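Local coordinates for hemolysin BL lytic component L1 (Bacillus cereus, PDB 7NMQ), which is lytic component L1 of the enterotoxin hemolysin BL and probably helps form pores that damage host cell membranes, at residues Y87-F91 with D116-I121; K107-K111 with L322-M328. All coordinates share one frame; numbering follows the deposited sequence.

Contact 1. Residues Y87-F91 with D116-I121. With EDO (1,2-ethanediol), chain F.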
loop_
_atom_site.group_PDB
_atom_site.type_symbol
_atom_site.label_atom_id
_atom_site.label_comp_id
_atom_site.label_asym_id
_atom_site.label_seq_id
_atom_site.Cartn_x
_atom_site.Cartn_y
_atom_site.Cartn_z
ATOM N N TYR A 87 15.936 -13.606 4.668
ATOM C CA TYR A 87 16.152 -14.119 6.052
ATOM C C TYR A 87 15.669 -15.565 6.087
ATOM O O TYR A 87 16.358 -16.440 6.615
ATOM C CB TYR A 87 15.462 -13.267 7.109
ATOM C CG TYR A 87 15.833 -13.813 8.469
ATOM C CD1 TYR A 87 16.995 -13.417 9.101
ATOM C CD2 TYR A 87 15.069 -14.810 9.057
ATOM C CE1 TYR A 87 17.362 -13.992 10.306
ATOM C CE2 TYR A 87 15.420 -15.362 10.286
ATOM C CZ TYR A 87 16.585 -14.958 10.901
ATOM O OH TYR A 87 17.021 -15.504 12.089
ATOM N N ASP A 88 14.543 -15.880 5.479
ATOM C CA ASP A 88 14.112 -17.285 5.424
ATOM C C ASP A 88 15.190 -18.119 4.743
ATOM O O ASP A 88 15.522 -19.216 5.230
ATOM C CB ASP A 88 12.803 -17.480 4.661
ATOM C CG ASP A 88 12.453 -18.961 4.545
ATOM O OD1 ASP A 88 12.359 -19.622 5.595
ATOM O OD2 ASP A 88 12.170 -19.424 3.380
ATOM N N GLU A 89 15.736 -17.663 3.611
ATOM C CA GLU A 89 16.750 -18.481 2.892
ATOM C C GLU A 89 17.967 -18.650 3.813
ATOM O O GLU A 89 18.525 -19.764 3.848
ATOM C CB GLU A 89 17.143 -17.878 1.546
ATOM C CG GLU A 89 15.933 -17.516 0.697
ATOM C CD GLU A 89 15.565 -18.349 -0.527
ATOM O OE1 GLU A 89 16.131 -18.101 -1.601
ATOM O OE2 GLU A 89 14.648 -19.170 -0.431
ATOM N N GLN A 90 18.362 -17.623 4.569
ATOM C CA GLN A 90 19.524 -17.774 5.471
ATOM C C GLN A 90 19.164 -18.774 6.576
ATOM O O GLN A 90 19.983 -19.649 6.864
ATOM C CB GLN A 90 19.921 -16.428 6.065
ATOM C CG GLN A 90 21.221 -16.523 6.835
ATOM C CD GLN A 90 21.721 -15.218 7.379
ATOM O OE1 GLN A 90 21.126 -14.185 7.212
ATOM N NE2 GLN A 90 22.873 -15.241 7.991
ATOM N N PHE A 91 18.031 -18.628 7.214
ATOM C CA PHE A 91 17.602 -19.502 8.338
ATOM C C PHE A 91 17.554 -20.953 7.842
ATOM O O PHE A 91 18.109 -21.861 8.486
ATOM C CB PHE A 91 16.257 -19.057 8.895
ATOM C CG PHE A 91 15.907 -19.787 10.151
ATOM C CD1 PHE A 91 15.336 -21.030 10.111
ATOM C CD2 PHE A 91 16.383 -19.326 11.368
ATOM C CE1 PHE A 91 15.105 -21.731 11.285
ATOM C CE2 PHE A 91 16.134 -20.005 12.541
ATOM C CZ PHE A 91 15.504 -21.216 12.496
ATOM N N ASP A 116 25.292 -14.690 13.626
ATOM C CA ASP A 116 25.177 -14.324 12.189
ATOM C C ASP A 116 23.724 -13.960 11.881
ATOM O O ASP A 116 23.471 -13.018 11.118
ATOM C CB ASP A 116 25.565 -15.452 11.245
ATOM C CG ASP A 116 27.043 -15.722 11.198
ATOM O OD1 ASP A 116 27.833 -14.940 11.819
ATOM O OD2 ASP A 116 27.411 -16.713 10.522
ATOM N N LEU A 117 22.777 -14.712 12.431
ATOM C CA LEU A 117 21.346 -14.420 12.181
ATOM C C LEU A 117 20.997 -13.085 12.840
ATOM O O LEU A 117 20.249 -12.308 12.205
ATOM C CB LEU A 117 20.488 -15.577 12.694
ATOM C CG LEU A 117 20.663 -16.854 11.881
ATOM C CD1 LEU A 117 19.997 -18.030 12.568
ATOM C CD2 LEU A 117 20.114 -16.719 10.472
ATOM N N ILE A 118 21.506 -12.800 14.033
ATOM C CA ILE A 118 21.272 -11.484 14.684
ATOM C C ILE A 118 21.825 -10.371 13.803
ATOM O O ILE A 118 21.173 -9.295 13.712
ATOM C CB ILE A 118 21.893 -11.442 16.087
ATOM C CG1 ILE A 118 21.142 -12.402 17.020
ATOM C CG2 ILE A 118 21.866 -10.021 16.620
ATOM C CD1 ILE A 118 21.857 -12.676 18.313
ATOM N N THR A 119 22.987 -10.575 13.206
ATOM C CA THR A 119 23.590 -9.550 12.335
ATOM C C THR A 119 22.572 -9.204 11.230
ATOM O O THR A 119 22.324 -8.010 10.953
ATOM C CB THR A 119 24.943 -10.017 11.812
ATOM O OG1 THR A 119 25.840 -10.151 12.919
ATOM C CG2 THR A 119 25.511 -9.085 10.766
ATOM N N THR A 120 21.996 -10.195 10.580
ATOM C CA THR A 120 21.004 -9.993 9.502
ATOM C C THR A 120 19.767 -9.295 10.042
ATOM O O THR A 120 19.279 -8.339 9.403
ATOM C CB THR A 120 20.589 -11.320 8.884
ATOM O OG1 THR A 120 21.827 -11.890 8.427
ATOM C CG2 THR A 120 19.582 -11.149 7.764
ATOM N N ILE A 121 19.274 -9.736 11.204
ATOM C CA ILE A 121 18.080 -9.102 11.804
ATOM C C ILE A 121 18.369 -7.619 11.998
ATOM O O ILE A 121 17.493 -6.752 11.692
ATOM C CB ILE A 121 17.697 -9.808 13.109
ATOM C CG1 ILE A 121 17.169 -11.202 12.839
ATOM C CG2 ILE A 121 16.730 -8.932 13.901
ATOM C CD1 ILE A 121 17.191 -12.129 14.058
HETATM C C1 EDO F . 25.372 -7.991 17.060
HETATM O O1 EDO F . 24.852 -9.011 17.905
HETATM C C2 EDO F . 25.518 -8.439 15.647
HETATM O O2 EDO F . 25.557 -9.849 15.503
HETATM O O HOH W 1 24.716 -12.872 8.666
#
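Gln90 and Tyr87 both swing their side chains across to the 116-121 segment with CG trans to the backbone N (chi1 -172° and -176°), and the glutamine chain runs on fully extended until its amide lies beside Thr120. The two segments belong to consecutive helices, 45-103 and 107-154, which form an antiparallel hairpin in the elongated helical bundle of this ClyA-like toxin family; their local axes stand 11.0 Å apart. Thr120 has its hydroxyl beside its own backbone N, facing the amide, and OG1 donates to Gln90 OE1 over 2.7 Å. The donor sits in the plane of the amide carbonyl on a lone pair, with a C=O...O angle of 123°. The other end of the same amide is also engaged: NE2 gives a proton to water 1, which in turn donates to the backbone O of Asp116, so both polar atoms of Gln90 are tied to the partner helix and the flip of the amide is fixed. Next to the amide, Leu117 CD2 packs against Gln90 CD at 3.8 Å, the glutamine and leucine chains lying antiparallel alongside. The Tyr87 ring meets the second helix with its edge, where CD1 touches the methyl CG2 of Thr120 at 3.7 Å. Ile121 CG1 approaches CE1 of that ring obliquely, and Leu117 CD1 lies 4.0 Å from CD2 of Phe91. Trp347 of helix 330-357 and Tyr318 of helix 275-325 complete the packing, so that four helices meet here. Thr119 OG1 is hydrogen-bonded to O2 of a bound 1,2-ethanediol at 2.6 Å. Tyr87 OH makes a weak hydrogen bond to Tyr318 OH, and Leu117 crosses this phenol end at about a right angle, its CB 3.5 Å from Tyr87 OH.

Contact 2. Residues K107-K111 with L322-M328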
loop_
_atom_site.group_PDB
_atom_site.type_symbol
_atom_site.label_atom_id
_atom_site.label_comp_id
_atom_site.label_asym_id
_atom_site.label_seq_id
_atom_site.Cartn_x
_atom_site.Cartn_y
_atom_site.Cartn_z
ATOM N N LYS A 107 28.886 -25.418 21.725
ATOM C CA LYS A 107 28.304 -24.109 22.101
ATOM C C LYS A 107 28.871 -23.000 21.212
ATOM O O LYS A 107 28.114 -22.128 20.809
ATOM C CB LYS A 107 28.507 -23.819 23.585
ATOM C CG LYS A 107 27.640 -24.649 24.499
ATOM C CD LYS A 107 27.830 -24.227 25.967
ATOM C CE LYS A 107 26.790 -24.877 26.850
ATOM N NZ LYS A 107 26.825 -24.345 28.220
ATOM N N ALA A 108 30.165 -22.992 20.920
ATOM C CA ALA A 108 30.786 -21.906 20.126
ATOM C C ALA A 108 30.134 -21.873 18.745
ATOM O O ALA A 108 29.862 -20.803 18.226
ATOM C CB ALA A 108 32.282 -22.063 19.973
ATOM N N GLY A 109 29.972 -23.047 18.151
ATOM C CA GLY A 109 29.360 -23.190 16.824
ATOM C C GLY A 109 27.935 -22.670 16.781
ATOM O O GLY A 109 27.531 -21.994 15.822
ATOM N N LEU A 110 27.149 -23.023 17.777
ATOM C CA LEU A 110 25.751 -22.576 17.838
ATOM C C LEU A 110 25.745 -21.056 18.015
ATOM O O LEU A 110 24.988 -20.357 17.334
ATOM C CB LEU A 110 25.027 -23.281 18.982
ATOM C CG LEU A 110 23.561 -22.844 19.117
ATOM C CD1 LEU A 110 22.727 -23.181 17.895
ATOM C CD2 LEU A 110 22.941 -23.431 20.345
ATOM N N LYS A 111 26.520 -20.547 18.950
ATOM C CA LYS A 111 26.560 -19.091 19.200
ATOM C C LYS A 111 26.971 -18.344 17.930
ATOM O O LYS A 111 26.387 -17.289 17.664
ATOM C CB LYS A 111 27.530 -18.721 20.311
ATOM C CG LYS A 111 27.042 -19.105 21.689
ATOM C CD LYS A 111 28.030 -18.699 22.754
ATOM C CE LYS A 111 27.992 -17.198 22.938
ATOM N NZ LYS A 111 28.790 -16.774 24.112
ATOM N N LEU A 322 21.410 -16.283 22.532
ATOM C CA LEU A 322 22.876 -16.167 22.421
ATOM C C LEU A 322 23.465 -16.005 23.821
ATOM O O LEU A 322 24.448 -16.696 24.144
ATOM C CB LEU A 322 23.173 -14.944 21.548
ATOM C CG LEU A 322 24.649 -14.668 21.362
ATOM C CD1 LEU A 322 25.292 -15.738 20.507
ATOM C CD2 LEU A 322 24.853 -13.295 20.757
ATOM N N ASP A 323 22.877 -15.149 24.631
ATOM C CA ASP A 323 23.463 -14.792 25.943
ATOM C C ASP A 323 23.342 -15.939 26.937
ATOM O O ASP A 323 24.116 -15.966 27.848
ATOM C CB ASP A 323 22.741 -13.581 26.526
ATOM C CG ASP A 323 23.101 -12.281 25.850
ATOM O OD1 ASP A 323 24.073 -12.305 25.040
ATOM O OD2 ASP A 323 22.385 -11.263 26.096
ATOM N N ASN A 324 22.375 -16.822 26.760
ATOM C CA ASN A 324 22.074 -17.914 27.699
ATOM C C ASN A 324 22.900 -19.151 27.379
ATOM O O ASN A 324 23.008 -19.990 28.261
ATOM C CB ASN A 324 20.610 -18.309 27.588
ATOM C CG ASN A 324 19.645 -17.334 28.215
ATOM O OD1 ASN A 324 20.022 -16.262 28.720
ATOM N ND2 ASN A 324 18.373 -17.687 28.140
ATOM N N ILE A 325 23.446 -19.286 26.166
ATOM C CA ILE A 325 24.073 -20.578 25.772
ATOM C C ILE A 325 25.257 -20.896 26.678
ATOM O O ILE A 325 25.404 -22.071 27.067
ATOM C CB ILE A 325 24.482 -20.537 24.284
ATOM C CG1 ILE A 325 23.227 -20.693 23.429
ATOM C CG2 ILE A 325 25.502 -21.632 23.970
ATOM C CD1 ILE A 325 23.384 -20.280 22.004
ATOM N N ASP A 326 26.088 -19.943 27.062
ATOM C CA ASP A 326 27.338 -20.363 27.744
ATOM C C ASP A 326 27.000 -20.979 29.110
ATOM O O ASP A 326 27.678 -21.917 29.484
ATOM C CB ASP A 326 28.384 -19.264 27.836
ATOM C CG ASP A 326 29.233 -19.212 26.560
ATOM O OD1 ASP A 326 29.313 -20.263 25.802
ATOM O OD2 ASP A 326 29.872 -18.188 26.374
ATOM N N SER A 327 26.021 -20.460 29.832
ATOM C CA SER A 327 25.707 -20.954 31.200
ATOM C C SER A 327 24.719 -22.119 31.162
ATOM O O SER A 327 24.539 -22.766 32.189
ATOM C CB SER A 327 25.199 -19.868 32.084
ATOM O OG SER A 327 24.035 -19.313 31.516
ATOM N N MET A 328 24.127 -22.420 30.026
ATOM C CA MET A 328 23.051 -23.415 29.907
ATOM C C MET A 328 23.554 -24.823 30.218
ATOM O O MET A 328 24.622 -25.230 29.724
ATOM C CB MET A 328 22.539 -23.418 28.464
ATOM C CG MET A 328 21.123 -23.787 28.369
ATOM S SD MET A 328 20.598 -23.679 26.688
ATOM C CE MET A 328 20.145 -21.963 26.478
HETATM O O HOH W 2 26.396 -17.313 25.974
#
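Helix 107-154 starts at Lys107, and its first turn lies against the end of helix 275-325 and the turn that follows it, with CA of Lys111 5.7 Å from CA of Leu322 and CA of Lys107 closest to that of Ile325. This is end-of-bundle packing, where a helix start meets a chain reversal leading into helix 330-357. Lys107 carries most of the polar contact. Its chain is extended beyond CG and slides along Ile325, whose CG2 touches Lys107 CG at 3.7 Å, before NZ reaches three backbone carbonyls of the turn. Ile325 O receives it in the carbonyl plane, and Met328 O, at 2.8 Å from NZ, takes it in plane on a lone pair. Asp326 O is met differently, with NZ 67° above the carbonyl plane. Ile325 O also accepts from Met328 N, which closes the turn. Lys111 bends at chi3 (73°), turning its end out of line with the rest of the chain, and NZ forms a salt bridge with Asp326 OD2 of 2.9 Å, reached from above the carboxylate plane. The same ammonium donates to water 2, which gives protons to Leu322 O and, weakly, to Asp323 O, and accepts from Asp326 N. Alongside the lysine stems, Ile325 CG2 rests against Lys111 CG, and its CD1 lies 3.6 Å from Leu110 CD2. Leu322 CD1 crosses to touch Lys111 CB at 3.7 Å. Phe333 of helix 330-357 packs on Lys107, Leu110 and Met328. The Lys107 charge probably stabilises a turn whose three carbonyl oxygens converge on NZ, while the Lys111-Asp326 pair adds a direct ionic tie on the exposed side of the turn, at Asp326.

Helix 107-154 serves both contacts, about 17 Å apart between centres, and the two touch where Ile118 CD1 lies 3.9 Å from Leu322 CD2. Contact 1 lies farther along the bundle, joining neighbouring helices of a hairpin close in sequence; its ring and aliphatic atoms are buried and its polar part is a neutral amide-hydroxyl pair with a water. Contact 2 stands at the extremity, 41 Å from the chain's centre against 26 Å, and brings together segments over 200 residues apart. There lysines do the polar work, binding backbone carbonyls and a carboxylate in a partly exposed turn, and apolar packing comes from Ile325 against Leu110 and the lysine stems, with Leu322 against Lys111.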